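Local coordinates for protein LYND (Lyngbya aestuarii, PDB 4V1T) that probably catalyses the ATP-dependent cyclodehydration of cysteine residues in a cyanobactin precursor peptide, as expected of a YcaO-family heterocyclase, at residues 495-501 with 713-718; 545-549 with 731-735; 550-556 with 737-741. All blocks are in the same frame, centred on the assembly; numbering follows the deposited sequence.

Contact 1 (495-501 with 713-718)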
loop_
_atom_site.group_PDB
_atom_site.type_symbol
_atom_site.label_atom_id
_atom_site.label_comp_id
_atom_site.label_asym_id
_atom_site.label_seq_id
_atom_site.Cartn_x
_atom_site.Cartn_y
_atom_site.Cartn_z
ATOM N N PRO B 495 40.342 2.735 -0.097
ATOM C CA PRO B 495 40.441 4.164 -0.373
ATOM C C PRO B 495 39.206 4.917 0.085
ATOM O O PRO B 495 38.084 4.467 -0.149
ATOM C CB PRO B 495 40.577 4.227 -1.899
ATOM C CG PRO B 495 39.928 2.986 -2.383
ATOM C CD PRO B 495 40.245 1.949 -1.344
ATOM N N VAL B 496 39.427 6.057 0.725
ATOM C CA VAL B 496 38.355 6.925 1.178
ATOM C C VAL B 496 38.635 8.337 0.686
ATOM O O VAL B 496 39.798 8.762 0.611
ATOM C CB VAL B 496 38.226 6.923 2.718
ATOM C CG1 VAL B 496 37.907 5.527 3.226
ATOM C CG2 VAL B 496 39.497 7.438 3.372
ATOM N N TRP B 497 37.574 9.063 0.346
ATOM C CA TRP B 497 37.726 10.405 -0.186
ATOM C C TRP B 497 37.753 11.426 0.938
ATOM O O TRP B 497 36.796 11.545 1.699
ATOM C CB TRP B 497 36.602 10.734 -1.175
ATOM C CG TRP B 497 36.850 12.022 -1.929
ATOM C CD1 TRP B 497 36.235 13.215 -1.732
ATOM C CD2 TRP B 497 37.806 12.229 -2.976
ATOM N NE1 TRP B 497 36.741 14.155 -2.594
ATOM C CE2 TRP B 497 37.711 13.574 -3.365
ATOM C CE3 TRP B 497 38.737 11.407 -3.616
ATOM C CZ2 TRP B 497 38.507 14.118 -4.374
ATOM C CZ3 TRP B 497 39.529 11.945 -4.614
ATOM C CH2 TRP B 497 39.410 13.291 -4.982
ATOM N N SER B 498 38.857 12.164 1.032
ATOM C CA SER B 498 38.965 13.273 1.972
ATOM C C SER B 498 38.363 14.507 1.339
ATOM O O SER B 498 38.849 14.973 0.314
ATOM C CB SER B 498 40.422 13.543 2.349
ATOM O OG SER B 498 40.518 14.635 3.248
ATOM N N LEU B 499 37.306 15.030 1.948
ATOM C CA LEU B 499 36.632 16.216 1.433
ATOM C C LEU B 499 37.400 17.487 1.792
ATOM O O LEU B 499 37.241 18.523 1.144
ATOM C CB LEU B 499 35.195 16.285 1.966
ATOM C CG LEU B 499 34.213 15.315 1.299
ATOM C CD1 LEU B 499 32.960 15.135 2.132
ATOM C CD2 LEU B 499 33.846 15.796 -0.097
ATOM N N THR B 500 38.243 17.398 2.813
ATOM C CA THR B 500 39.010 18.550 3.262
ATOM C C THR B 500 40.195 18.781 2.340
ATOM O O THR B 500 40.445 19.901 1.935
ATOM C CB THR B 500 39.529 18.373 4.697
ATOM O OG1 THR B 500 40.592 17.418 4.702
ATOM C CG2 THR B 500 38.420 17.895 5.620
ATOM N N GLU B 501 40.922 17.712 2.025
ATOM C CA GLU B 501 42.120 17.795 1.189
ATOM C C GLU B 501 41.818 17.437 -0.270
ATOM O O GLU B 501 42.671 17.577 -1.142
ATOM C CB GLU B 501 43.225 16.890 1.747
ATOM C CG GLU B 501 43.604 17.197 3.196
ATOM C CD GLU B 501 44.830 16.433 3.678
ATOM O OE1 GLU B 501 45.567 15.873 2.840
ATOM O OE2 GLU B 501 45.059 16.392 4.905
ATOM N N LEU B 713 40.052 18.890 12.277
ATOM C CA LEU B 713 39.501 17.566 11.987
ATOM C C LEU B 713 39.295 17.344 10.488
ATOM O O LEU B 713 38.752 18.201 9.786
ATOM C CB LEU B 713 38.169 17.383 12.715
ATOM C CG LEU B 713 38.228 17.469 14.245
ATOM C CD1 LEU B 713 36.828 17.461 14.845
ATOM C CD2 LEU B 713 39.046 16.329 14.821
ATOM N N GLU B 714 39.733 16.183 10.011
ATOM C CA GLU B 714 39.560 15.790 8.612
ATOM C C GLU B 714 38.296 14.939 8.449
ATOM O O GLU B 714 37.991 14.112 9.297
ATOM C CB GLU B 714 40.792 15.020 8.130
ATOM C CG GLU B 714 40.742 14.586 6.676
ATOM C CD GLU B 714 42.036 13.932 6.231
ATOM O OE1 GLU B 714 42.725 13.331 7.083
ATOM O OE2 GLU B 714 42.360 14.018 5.029
ATOM N N THR B 715 37.570 15.138 7.353
ATOM C CA THR B 715 36.341 14.384 7.098
ATOM C C THR B 715 36.468 13.508 5.851
ATOM O O THR B 715 36.658 14.014 4.746
ATOM C CB THR B 715 35.122 15.317 6.932
ATOM O OG1 THR B 715 34.994 15.705 5.566
ATOM C CG2 THR B 715 35.254 16.539 7.810
ATOM N N LEU B 716 36.382 12.194 6.039
ATOM C CA LEU B 716 36.503 11.239 4.945
ATOM C C LEU B 716 35.144 10.667 4.568
ATOM O O LEU B 716 34.201 10.731 5.352
ATOM C CB LEU B 716 37.437 10.088 5.336
ATOM C CG LEU B 716 38.906 10.427 5.594
ATOM C CD1 LEU B 716 39.651 9.203 6.112
ATOM C CD2 LEU B 716 39.583 10.985 4.351
ATOM N N VAL B 717 35.058 10.099 3.366
ATOM C CA VAL B 717 33.845 9.435 2.910
ATOM C C VAL B 717 34.168 8.152 2.161
ATOM O O VAL B 717 35.045 8.142 1.290
ATOM C CB VAL B 717 33.027 10.332 1.965
ATOM C CG1 VAL B 717 31.686 9.686 1.671
ATOM C CG2 VAL B 717 32.829 11.713 2.567
ATOM N N ILE B 718 33.449 7.079 2.490
ATOM C CA ILE B 718 33.472 5.869 1.682
ATOM C C ILE B 718 32.076 5.598 1.121
ATOM O O ILE B 718 31.112 5.394 1.856
ATOM C CB ILE B 718 34.014 4.646 2.468
ATOM C CG1 ILE B 718 33.903 3.365 1.630
ATOM C CG2 ILE B 718 33.327 4.490 3.808
ATOM C CD1 ILE B 718 34.722 3.388 0.344
#
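Strands 495-498 and 716-718 run antiparallel with a marked twist, their short axes 136° apart in direction, and Trp-497 and Val-717 form a hydrogen-bonded pair in which Trp-497 N reaches Val-717 O at 2.9 Å and Val-717 N reaches Trp-497 O at 2.8 Å. Beyond the non-hydrogen-bonded pair Ser-498 and Leu-716, the ladder gains a further bond from Leu-499 N to Thr-715 O (3.0 Å).

Leu-716 suits its place because its fork divides between two neighbours: Leu-716 CD1 presses on Val-496 CG2 at a tight 3.3 Å, while CD2 lies over Ser-498 CB at 3.4 Å. Past the end of the strand, Leu-499 CD1 meets Val-717 CG2 at 3.5 Å, and Val-705 of helix 697-710 touches Leu-499. The Trp-497 indole instead leads away from Val-717 to pack edge-to-face with His-504.

Ser-498 carries the polar end. With its hydroxyl anti to the backbone N (chi1 179°), Ser-498 OG donates to Glu-714 OE2 at 2.6 Å, arriving on the anti side of the carboxylate and 16° out of its plane. Ser-498 OG also accepts a bond from Thr-500 OG1 at 3.1 Å and a weak one from Glu-501 N, so a small side chain ties the turn after strand 491-498 to the loop leading into strand 716-719. Glu-501 and Glu-714 bring like charges close, probably eased by the long, weak ion pairs both make with Lys-505.

This is the ladder of an antiparallel sheet in the YcaO domain, where strand 491-498 is flanked by 503-508 and 716-719.

Contact 2 (545-549 with 731-735). With MG (magnesium ion), chain O.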
loop_
_atom_site.group_PDB
_atom_site.type_symbol
_atom_site.label_atom_id
_atom_site.label_comp_id
_atom_site.label_asym_id
_atom_site.label_seq_id
_atom_site.Cartn_x
_atom_site.Cartn_y
_atom_site.Cartn_z
ATOM N N GLY B 545 25.247 11.612 7.573
ATOM C CA GLY B 545 26.318 10.853 8.200
ATOM C C GLY B 545 27.161 11.729 9.101
ATOM O O GLY B 545 27.478 11.354 10.229
ATOM N N PHE B 546 27.511 12.906 8.594
ATOM C CA PHE B 546 28.286 13.887 9.357
ATOM C C PHE B 546 27.541 14.279 10.637
ATOM O O PHE B 546 28.108 14.276 11.725
ATOM C CB PHE B 546 28.569 15.141 8.505
ATOM C CG PHE B 546 29.592 16.061 9.108
ATOM C CD1 PHE B 546 29.228 16.994 10.063
ATOM C CD2 PHE B 546 30.922 15.971 8.739
ATOM C CE1 PHE B 546 30.174 17.821 10.635
ATOM C CE2 PHE B 546 31.871 16.801 9.303
ATOM C CZ PHE B 546 31.497 17.729 10.252
ATOM N N MET B 547 26.264 14.610 10.502
ATOM C CA MET B 547 25.461 15.014 11.646
ATOM C C MET B 547 25.372 13.892 12.669
ATOM O O MET B 547 25.297 14.145 13.876
ATOM C CB MET B 547 24.045 15.418 11.202
ATOM C CG MET B 547 23.996 16.745 10.479
ATOM S SD MET B 547 24.678 18.073 11.486
ATOM C CE MET B 547 25.277 19.150 10.201
ATOM N N GLU B 548 25.379 12.649 12.196
ATOM C CA GLU B 548 25.399 11.532 13.117
ATOM C C GLU B 548 26.683 11.595 13.944
ATOM O O GLU B 548 26.635 11.493 15.155
ATOM C CB GLU B 548 25.295 10.198 12.389
ATOM C CG GLU B 548 25.125 9.016 13.337
ATOM C CD GLU B 548 24.540 7.812 12.644
ATOM O OE1 GLU B 548 25.300 7.064 12.002
ATOM O OE2 GLU B 548 23.313 7.626 12.726
ATOM N N LEU B 549 27.818 11.812 13.293
ATOM C CA LEU B 549 29.096 11.898 14.007
ATOM C C LEU B 549 29.105 12.970 15.115
ATOM O O LEU B 549 29.573 12.707 16.222
ATOM C CB LEU B 549 30.230 12.166 13.022
ATOM C CG LEU B 549 30.541 11.072 11.991
ATOM C CD1 LEU B 549 31.810 11.428 11.239
ATOM C CD2 LEU B 549 30.694 9.697 12.625
ATOM N N LYS B 731 29.584 5.904 4.419
ATOM C CA LYS B 731 30.067 6.011 5.785
ATOM C C LYS B 731 30.985 7.212 5.843
ATOM O O LYS B 731 31.983 7.264 5.130
ATOM C CB LYS B 731 30.797 4.744 6.238
ATOM C CG LYS B 731 31.400 4.854 7.637
ATOM C CD LYS B 731 31.953 3.526 8.134
ATOM C CE LYS B 731 32.334 3.588 9.614
ATOM N NZ LYS B 731 31.133 3.569 10.505
ATOM N N VAL B 732 30.614 8.188 6.670
ATOM C CA VAL B 732 31.438 9.359 6.911
ATOM C C VAL B 732 32.284 9.138 8.160
ATOM O O VAL B 732 31.761 8.731 9.197
ATOM C CB VAL B 732 30.583 10.610 7.099
ATOM C CG1 VAL B 732 31.461 11.838 7.188
ATOM C CG2 VAL B 732 29.578 10.740 5.954
ATOM N N THR B 733 33.581 9.423 8.048
ATOM C CA THR B 733 34.515 9.249 9.147
ATOM C C THR B 733 35.305 10.518 9.389
ATOM O O THR B 733 35.948 11.026 8.478
ATOM C CB THR B 733 35.496 8.095 8.869
ATOM O OG1 THR B 733 34.764 6.866 8.851
ATOM C CG2 THR B 733 36.581 8.009 9.958
ATOM N N VAL B 734 35.259 11.007 10.630
ATOM C CA VAL B 734 36.029 12.168 11.051
ATOM C C VAL B 734 36.932 11.760 12.214
ATOM O O VAL B 734 36.523 11.813 13.371
ATOM C CB VAL B 734 35.121 13.341 11.461
ATOM C CG1 VAL B 734 35.956 14.544 11.851
ATOM C CG2 VAL B 734 34.192 13.731 10.313
ATOM N N PRO B 735 38.165 11.332 11.912
ATOM C CA PRO B 735 39.061 10.816 12.953
ATOM C C PRO B 735 39.253 11.784 14.113
ATOM O O PRO B 735 39.587 12.940 13.894
ATOM C CB PRO B 735 40.377 10.611 12.201
ATOM C CG PRO B 735 39.959 10.363 10.792
ATOM C CD PRO B 735 38.786 11.264 10.576
HETATM MG MG MG O . 22.033 6.171 11.830
HETATM O O HOH W 1 20.743 4.917 10.716
HETATM O O HOH W 2 22.438 7.169 10.005
HETATM O O HOH W 3 23.508 4.964 10.925
#
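Gly-545 brings helix 538-561 up to Val-732, with Gly-545 CA 4.0 Å from Val-732 CG2. Glycine suits this turn because a CB built on Gly-545 would fall 2.7 Å from Val-732 CG2, a clash; the backbone can instead sit close above the strand. One turn on, its carbonyl oxygen receives the helical bond from Leu-549 N.

Phe-546 follows, with CG anti to the backbone N (chi1 -168°), a rotamer that carries the ring along the strand toward its end. There Phe-546 CE2 meets Val-734 CG2 at 4.0 Å and CD2 lies near Val-732 CG1, both methyls approaching the ring obliquely. Cys-704 and Ala-708 of helix 697-710 also pack on the phenyl group, which thus joins two helices to the sheet.

The helix crosses strand 731-733 at -47°, laying one flank on the antiparallel sheet of the YcaO domain and turning another to the nucleotide and its magnesium ions. On that second flank stands Glu-548, which touches the bound ADP and gives one oxygen to a magnesium ion, Glu-548 OE2 to metal 2.1 Å. Glu-548 OE1 stays 3.4 Å from the magnesium ion, so the carboxylate binds through one oxygen; OE1 takes a hydrogen bond from Gly-531 N, which helps fix the rotation of the group. Three waters and two further atoms bring the ligands to six, the usual number for magnesium.

Leu-549 returns to the apolar flank. Leucine suits this place because its branched end, carried on a longer stem than a valine's, reaches the strand between Val-732 and Val-734. Leu-549 CD1 presses on Val-734 CG2 at a tight 3.4 Å and lies equally near Val-732 O.

Contact 3 (550-556 with 737-741). With PO4 (phosphate ion), chain P.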
loop_
_atom_site.group_PDB
_atom_site.type_symbol
_atom_site.label_atom_id
_atom_site.label_comp_id
_atom_site.label_asym_id
_atom_site.label_seq_id
_atom_site.Cartn_x
_atom_site.Cartn_y
_atom_site.Cartn_z
ATOM N N VAL B 550 28.588 14.162 14.829
ATOM C CA VAL B 550 28.592 15.238 15.822
ATOM C C VAL B 550 27.598 14.912 16.927
ATOM O O VAL B 550 27.790 15.297 18.082
ATOM C CB VAL B 550 28.245 16.637 15.214
ATOM C CG1 VAL B 550 28.172 17.709 16.301
ATOM C CG2 VAL B 550 29.271 17.041 14.155
ATOM N N GLU B 551 26.543 14.191 16.567
ATOM C CA GLU B 551 25.571 13.718 17.549
ATOM C C GLU B 551 26.235 12.818 18.581
ATOM O O GLU B 551 26.075 13.027 19.776
ATOM C CB GLU B 551 24.434 12.962 16.855
ATOM C CG GLU B 551 23.447 12.249 17.774
ATOM C CD GLU B 551 22.656 11.188 17.037
ATOM O OE1 GLU B 551 22.153 11.473 15.931
ATOM O OE2 GLU B 551 22.558 10.062 17.554
ATOM N N ARG B 552 26.977 11.818 18.113
ATOM C CA ARG B 552 27.584 10.828 19.012
ATOM C C ARG B 552 28.688 11.469 19.845
ATOM O O ARG B 552 28.831 11.161 21.033
ATOM C CB ARG B 552 28.179 9.641 18.259
ATOM C CG ARG B 552 27.430 9.174 17.043
ATOM C CD ARG B 552 26.109 8.517 17.340
ATOM N NE ARG B 552 25.878 7.420 16.401
ATOM C CZ ARG B 552 24.716 6.832 16.183
ATOM N NH1 ARG B 552 23.625 7.241 16.801
ATOM N NH2 ARG B 552 24.646 5.841 15.314
ATOM N N ASP B 553 29.469 12.337 19.200
ATOM C CA ASP B 553 30.528 13.079 19.867
ATOM C C ASP B 553 29.932 13.895 21.007
ATOM O O ASP B 553 30.419 13.836 22.134
ATOM C CB ASP B 553 31.269 13.977 18.873
ATOM C CG ASP B 553 32.420 14.720 19.503
ATOM O OD1 ASP B 553 32.178 15.804 20.082
ATOM O OD2 ASP B 553 33.570 14.233 19.409
ATOM N N GLY B 554 28.862 14.630 20.708
ATOM C CA GLY B 554 28.170 15.423 21.709
ATOM C C GLY B 554 27.655 14.595 22.871
ATOM O O GLY B 554 27.784 14.993 24.037
ATOM N N VAL B 555 27.069 13.441 22.557
ATOM C CA VAL B 555 26.559 12.545 23.583
ATOM C C VAL B 555 27.716 12.028 24.425
ATOM O O VAL B 555 27.639 12.008 25.658
ATOM C CB VAL B 555 25.764 11.364 22.977
ATOM C CG1 VAL B 555 25.439 10.318 24.044
ATOM C CG2 VAL B 555 24.470 11.856 22.344
ATOM N N ALA B 556 28.790 11.623 23.760
ATOM C CA ALA B 556 29.955 11.065 24.461
ATOM C C ALA B 556 30.491 12.043 25.500
ATOM O O ALA B 556 30.745 11.668 26.637
ATOM C CB ALA B 556 31.048 10.700 23.470
ATOM N N MET B 737 36.718 12.395 16.410
ATOM C CA MET B 737 35.379 12.567 16.966
ATOM C C MET B 737 34.937 11.293 17.653
ATOM O O MET B 737 35.222 10.196 17.190
ATOM C CB MET B 737 34.387 12.988 15.882
ATOM C CG MET B 737 34.641 14.415 15.395
ATOM S SD MET B 737 33.417 15.029 14.234
ATOM C CE MET B 737 32.041 15.325 15.333
ATOM N N ARG B 738 34.235 11.455 18.766
ATOM C CA ARG B 738 33.962 10.354 19.675
ATOM C C ARG B 738 32.662 9.605 19.375
ATOM O O ARG B 738 31.649 10.203 18.993
ATOM C CB ARG B 738 33.927 10.874 21.116
ATOM C CG ARG B 738 35.002 11.899 21.450
ATOM C CD ARG B 738 36.396 11.351 21.219
ATOM N NE ARG B 738 36.689 10.247 22.122
ATOM C CZ ARG B 738 37.896 9.914 22.554
ATOM N NH1 ARG B 738 38.959 10.602 22.178
ATOM N NH2 ARG B 738 38.034 8.888 23.374
ATOM N N HIS B 739 32.713 8.289 19.559
ATOM C CA HIS B 739 31.527 7.453 19.589
ATOM C C HIS B 739 30.982 7.533 21.005
ATOM O O HIS B 739 31.747 7.786 21.929
ATOM C CB HIS B 739 31.884 6.012 19.201
ATOM C CG HIS B 739 30.730 5.213 18.674
ATOM N ND1 HIS B 739 30.888 4.231 17.723
ATOM C CD2 HIS B 739 29.409 5.246 18.959
ATOM C CE1 HIS B 739 29.717 3.688 17.448
ATOM N NE2 HIS B 739 28.801 4.290 18.181
ATOM N N PHE B 740 29.677 7.347 21.189
ATOM C CA PHE B 740 29.107 7.340 22.536
ATOM C C PHE B 740 29.243 5.982 23.222
ATOM O O PHE B 740 28.574 5.707 24.220
ATOM C CB PHE B 740 27.637 7.794 22.523
ATOM C CG PHE B 740 26.703 6.923 21.708
ATOM C CD1 PHE B 740 26.467 5.600 22.050
ATOM C CD2 PHE B 740 25.983 7.465 20.662
ATOM C CE1 PHE B 740 25.581 4.825 21.323
ATOM C CE2 PHE B 740 25.089 6.691 19.933
ATOM C CZ PHE B 740 24.893 5.372 20.260
ATOM N N TRP B 741 30.127 5.145 22.692
ATOM C CA TRP B 741 30.497 3.890 23.334
ATOM C C TRP B 741 31.679 4.139 24.271
ATOM O O TRP B 741 32.310 5.195 24.208
ATOM C CB TRP B 741 30.846 2.835 22.276
ATOM C CG TRP B 741 29.676 2.431 21.410
ATOM C CD1 TRP B 741 28.358 2.720 21.620
ATOM C CD2 TRP B 741 29.729 1.649 20.213
ATOM N NE1 TRP B 741 27.582 2.168 20.621
ATOM C CE2 TRP B 741 28.404 1.508 19.745
ATOM C CE3 TRP B 741 30.767 1.054 19.487
ATOM C CZ2 TRP B 741 28.094 0.803 18.584
ATOM C CZ3 TRP B 741 30.455 0.354 18.332
ATOM C CH2 TRP B 741 29.132 0.232 17.895
HETATM P P PO4 P . 20.786 4.976 14.688
HETATM O O1 PO4 P . 21.610 4.304 15.772
HETATM O O2 PO4 P . 21.673 5.354 13.529
HETATM O O3 PO4 P . 20.125 6.204 15.269
HETATM O O4 PO4 P . 19.761 3.975 14.192
#
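Arg-552, on helix 538-561 of the YcaO domain, lies against Phe-740 in the loop that follows strand 728-733. Arg-552 CB rests 3.6 Å from Arg-738 O. The chain then bends at chi2 (-70°), bringing Arg-552 CD to 3.3 Å from Phe-740 CE2. NE passes beside the same ring and donates to Asn-530 OD1. At the tip the guanidinium stands nearly upright to the phenyl plane, 81° apart, with Phe-740 CZ over one of its faces. Arg-552 NH1 turns back to Glu-551 OE2 in a salt bridge of 3.1 Å whose hydrogen bond is weak, while Arg-552 NH2 makes a weak bond of 3.4 Å, at the guanidinium's edge, to O1 of a phosphate ion, probably from the crystallisation liquor. A leucine here would probably leave Glu-551 and the phosphate without this positive partner and uncover part of the Phe-740 ring.

Asp-553, the next residue, suits its place by capturing a loop amide: Asp-553 OD2 uses its anti lone pair to accept Arg-738 N at 2.9 Å, and OD1 pairs with Arg-748. About a turn before Asp-553 on the helix, Val-550 CG2 touches the flexible end of Met-737, its CE, at 3.5 Å.

All three contacts are mainly buried, contact 1 alone reaching an exposed residue, at its turn. Contacts 1 and 2 share one sheet: strands 716-719 and 728-733 are neighbours, joined by bonds such as Leu-716 N to Thr-733 O. Contacts 2 and 3 share helix 538-561 on successive turns and touch where Met-737 CE approaches Leu-549 O. The chemistry changes along this path. Contact 1 is the one with backbone-to-backbone bonds across its segments, apolar methyls join helix to sheet in contact 2, and in contact 3 a carboxylate takes a loop amide and an arginine packs on a phenyl ring, alongside apolar contacts. Toward the nucleotide, the helix offers Glu-548 and Arg-552, linked by a long, weak ion pair.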